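Long-range contact in S-adenosylmethionine dependent methyltransferase (Mesorhizobium loti, PDB 3BKW), which probably transfers a methyl group from S-adenosylmethionine to an acceptor that is not known: residues T144-Y149 against R192-T197. Sequence-based numbering, arbitrary orientation.
With EDO (1,2-ethanediol), chain C.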
loop_
_atom_site.group_PDB
_atom_site.type_symbol
_atom_site.label_atom_id
_atom_site.label_comp_id
_atom_site.label_asym_id
_atom_site.label_seq_id
_atom_site.Cartn_x
_atom_site.Cartn_y
_atom_site.Cartn_z
ATOM N N THR A 144 -9.196 0.165 8.507
ATOM C CA THR A 144 -10.160 -0.706 7.851
ATOM C C THR A 144 -9.637 -2.137 7.905
ATOM O O THR A 144 -8.467 -2.370 8.159
ATOM C CB THR A 144 -10.396 -0.317 6.342
ATOM O OG1 THR A 144 -9.130 -0.221 5.654
ATOM C CG2 THR A 144 -11.137 1.027 6.211
ATOM N N GLU A 145 -10.514 -3.097 7.659
ATOM C CA GLU A 145 -10.084 -4.467 7.462
ATOM C C GLU A 145 -9.184 -4.494 6.236
ATOM O O GLU A 145 -9.447 -3.841 5.228
ATOM C CB GLU A 145 -11.254 -5.422 7.243
ATOM C CG GLU A 145 -11.973 -5.761 8.527
ATOM C CD GLU A 145 -13.132 -6.705 8.380
ATOM O OE1 GLU A 145 -13.238 -7.386 7.351
ATOM O OE2 GLU A 145 -13.934 -6.747 9.319
ATOM N N HIS A 146 -8.093 -5.226 6.360
ATOM C CA HIS A 146 -7.090 -5.337 5.289
ATOM C C HIS A 146 -7.658 -6.202 4.154
ATOM O O HIS A 146 -8.405 -7.145 4.428
ATOM C CB HIS A 146 -5.835 -6.006 5.865
ATOM C CG HIS A 146 -4.623 -5.884 5.004
ATOM N ND1 HIS A 146 -4.435 -6.631 3.861
ATOM C CD2 HIS A 146 -3.507 -5.132 5.152
ATOM C CE1 HIS A 146 -3.270 -6.319 3.323
ATOM N NE2 HIS A 146 -2.686 -5.413 4.085
ATOM N N PRO A 147 -7.347 -5.858 2.875
ATOM C CA PRO A 147 -7.839 -6.738 1.806
ATOM C C PRO A 147 -7.398 -8.225 1.869
ATOM O O PRO A 147 -8.113 -9.096 1.389
ATOM C CB PRO A 147 -7.384 -6.007 0.520
ATOM C CG PRO A 147 -6.302 -5.121 0.952
ATOM C CD PRO A 147 -6.626 -4.692 2.333
ATOM N N ILE A 148 -6.239 -8.530 2.464
ATOM C CA ILE A 148 -5.835 -9.930 2.680
ATOM C C ILE A 148 -6.880 -10.647 3.547
ATOM O O ILE A 148 -7.232 -11.784 3.286
ATOM C CB ILE A 148 -4.450 -10.040 3.335
ATOM C CG1 ILE A 148 -3.379 -9.718 2.292
ATOM C CG2 ILE A 148 -4.229 -11.468 3.923
ATOM C CD1 ILE A 148 -2.000 -9.553 2.851
ATOM N N TYR A 149 -7.357 -9.955 4.578
ATOM C CA TYR A 149 -8.370 -10.467 5.470
ATOM C C TYR A 149 -9.753 -10.537 4.805
ATOM O O TYR A 149 -10.493 -11.512 5.023
ATOM C CB TYR A 149 -8.399 -9.608 6.745
ATOM C CG TYR A 149 -9.352 -10.098 7.799
ATOM C CD1 TYR A 149 -8.995 -11.119 8.683
ATOM C CD2 TYR A 149 -10.618 -9.528 7.929
ATOM C CE1 TYR A 149 -9.896 -11.576 9.666
ATOM C CE2 TYR A 149 -11.526 -9.981 8.890
ATOM C CZ TYR A 149 -11.150 -10.992 9.771
ATOM O OH TYR A 149 -12.049 -11.446 10.716
ATOM N N ARG A 192 -11.643 -3.935 -1.336
ATOM C CA ARG A 192 -10.885 -3.048 -2.213
ATOM C C ARG A 192 -9.434 -3.301 -1.873
ATOM O O ARG A 192 -9.087 -3.364 -0.683
ATOM C CB ARG A 192 -11.221 -1.579 -1.957
ATOM C CG ARG A 192 -12.583 -1.145 -2.493
ATOM C CD ARG A 192 -12.908 0.302 -2.133
ATOM N NE ARG A 192 -13.354 0.463 -0.738
ATOM C CZ ARG A 192 -14.620 0.627 -0.311
ATOM N NH1 ARG A 192 -15.652 0.718 -1.149
ATOM N NH2 ARG A 192 -14.831 0.776 0.999
ATOM N N THR A 193 -8.586 -3.380 -2.899
ATOM C CA THR A 193 -7.154 -3.621 -2.685
ATOM C C THR A 193 -6.512 -2.372 -2.047
ATOM O O THR A 193 -7.099 -1.284 -2.062
ATOM C CB THR A 193 -6.449 -3.948 -4.026
ATOM O OG1 THR A 193 -6.460 -2.788 -4.866
ATOM C CG2 THR A 193 -7.108 -5.156 -4.757
ATOM N N VAL A 194 -5.309 -2.529 -1.492
ATOM C CA VAL A 194 -4.568 -1.389 -0.912
ATOM C C VAL A 194 -4.386 -0.300 -1.989
ATOM O O VAL A 194 -4.615 0.876 -1.733
ATOM C CB VAL A 194 -3.178 -1.795 -0.336
ATOM C CG1 VAL A 194 -2.444 -0.574 0.255
ATOM C CG2 VAL A 194 -3.304 -2.901 0.730
ATOM N N GLY A 195 -3.977 -0.694 -3.194
ATOM C CA GLY A 195 -3.802 0.272 -4.294
ATOM C C GLY A 195 -5.067 1.043 -4.614
ATOM O O GLY A 195 -5.023 2.253 -4.778
ATOM N N THR A 196 -6.195 0.344 -4.676
ATOM C CA THR A 196 -7.478 1.006 -4.952
ATOM C C THR A 196 -7.783 2.069 -3.894
ATOM O O THR A 196 -8.162 3.181 -4.211
ATOM C CB THR A 196 -8.604 -0.017 -5.034
ATOM O OG1 THR A 196 -8.395 -0.844 -6.194
ATOM C CG2 THR A 196 -9.987 0.668 -5.119
ATOM N N THR A 197 -7.622 1.719 -2.624
ATOM C CA THR A 197 -7.862 2.661 -1.530
ATOM C C THR A 197 -6.960 3.877 -1.616
ATOM O O THR A 197 -7.413 5.009 -1.490
ATOM C CB THR A 197 -7.667 1.947 -0.174
ATOM O OG1 THR A 197 -8.648 0.918 -0.073
ATOM C CG2 THR A 197 -7.741 2.895 1.046
HETATM C C1 EDO C . -11.168 0.534 2.199
HETATM O O1 EDO C . -11.151 1.093 0.868
HETATM C C2 EDO C . -11.382 -0.988 2.180
HETATM O O2 EDO C . -12.750 -1.338 1.977
#
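P147 lays its ring against the start of helix 194-203. P147 CB sits 3.4 Å from R192 O. P147 CG meets V194 CG2 at 3.7 Å, the two side chains crossing at about a right angle. V194 has CG1 anti to its backbone N (chi1 180°), which leaves CG2 as the methyl that meets the proline; H146 NE2 approaches that same methyl obliquely. The imidazole is gripped at both nitrogens: H146 ND1 caps the short helix 147-150 by accepting from I148 N at 3.0 Å, with the donor almost in the ring plane, and NE2 is hydrogen-bonded to E213 of the same chain. The CB of R192 points away from residues 144-149, and a bend at chi3 (-78°) brings NE to 2.8 Å from O1 of a 1,2-ethanediol, probably from the crystallisation liquor. T197 OG1 shares that O1, and the guanidinium also reaches V120 O through NH2. With an alanine here in place of R192, V120 O would probably lose its NH2 partner and the diol O1 its NE bond. The contact thus packs one helix N-terminus against another, just past strand 138-145, at the C-terminal ends of the parallel strands, where Rossmann-like methyltransferases typically place their active site.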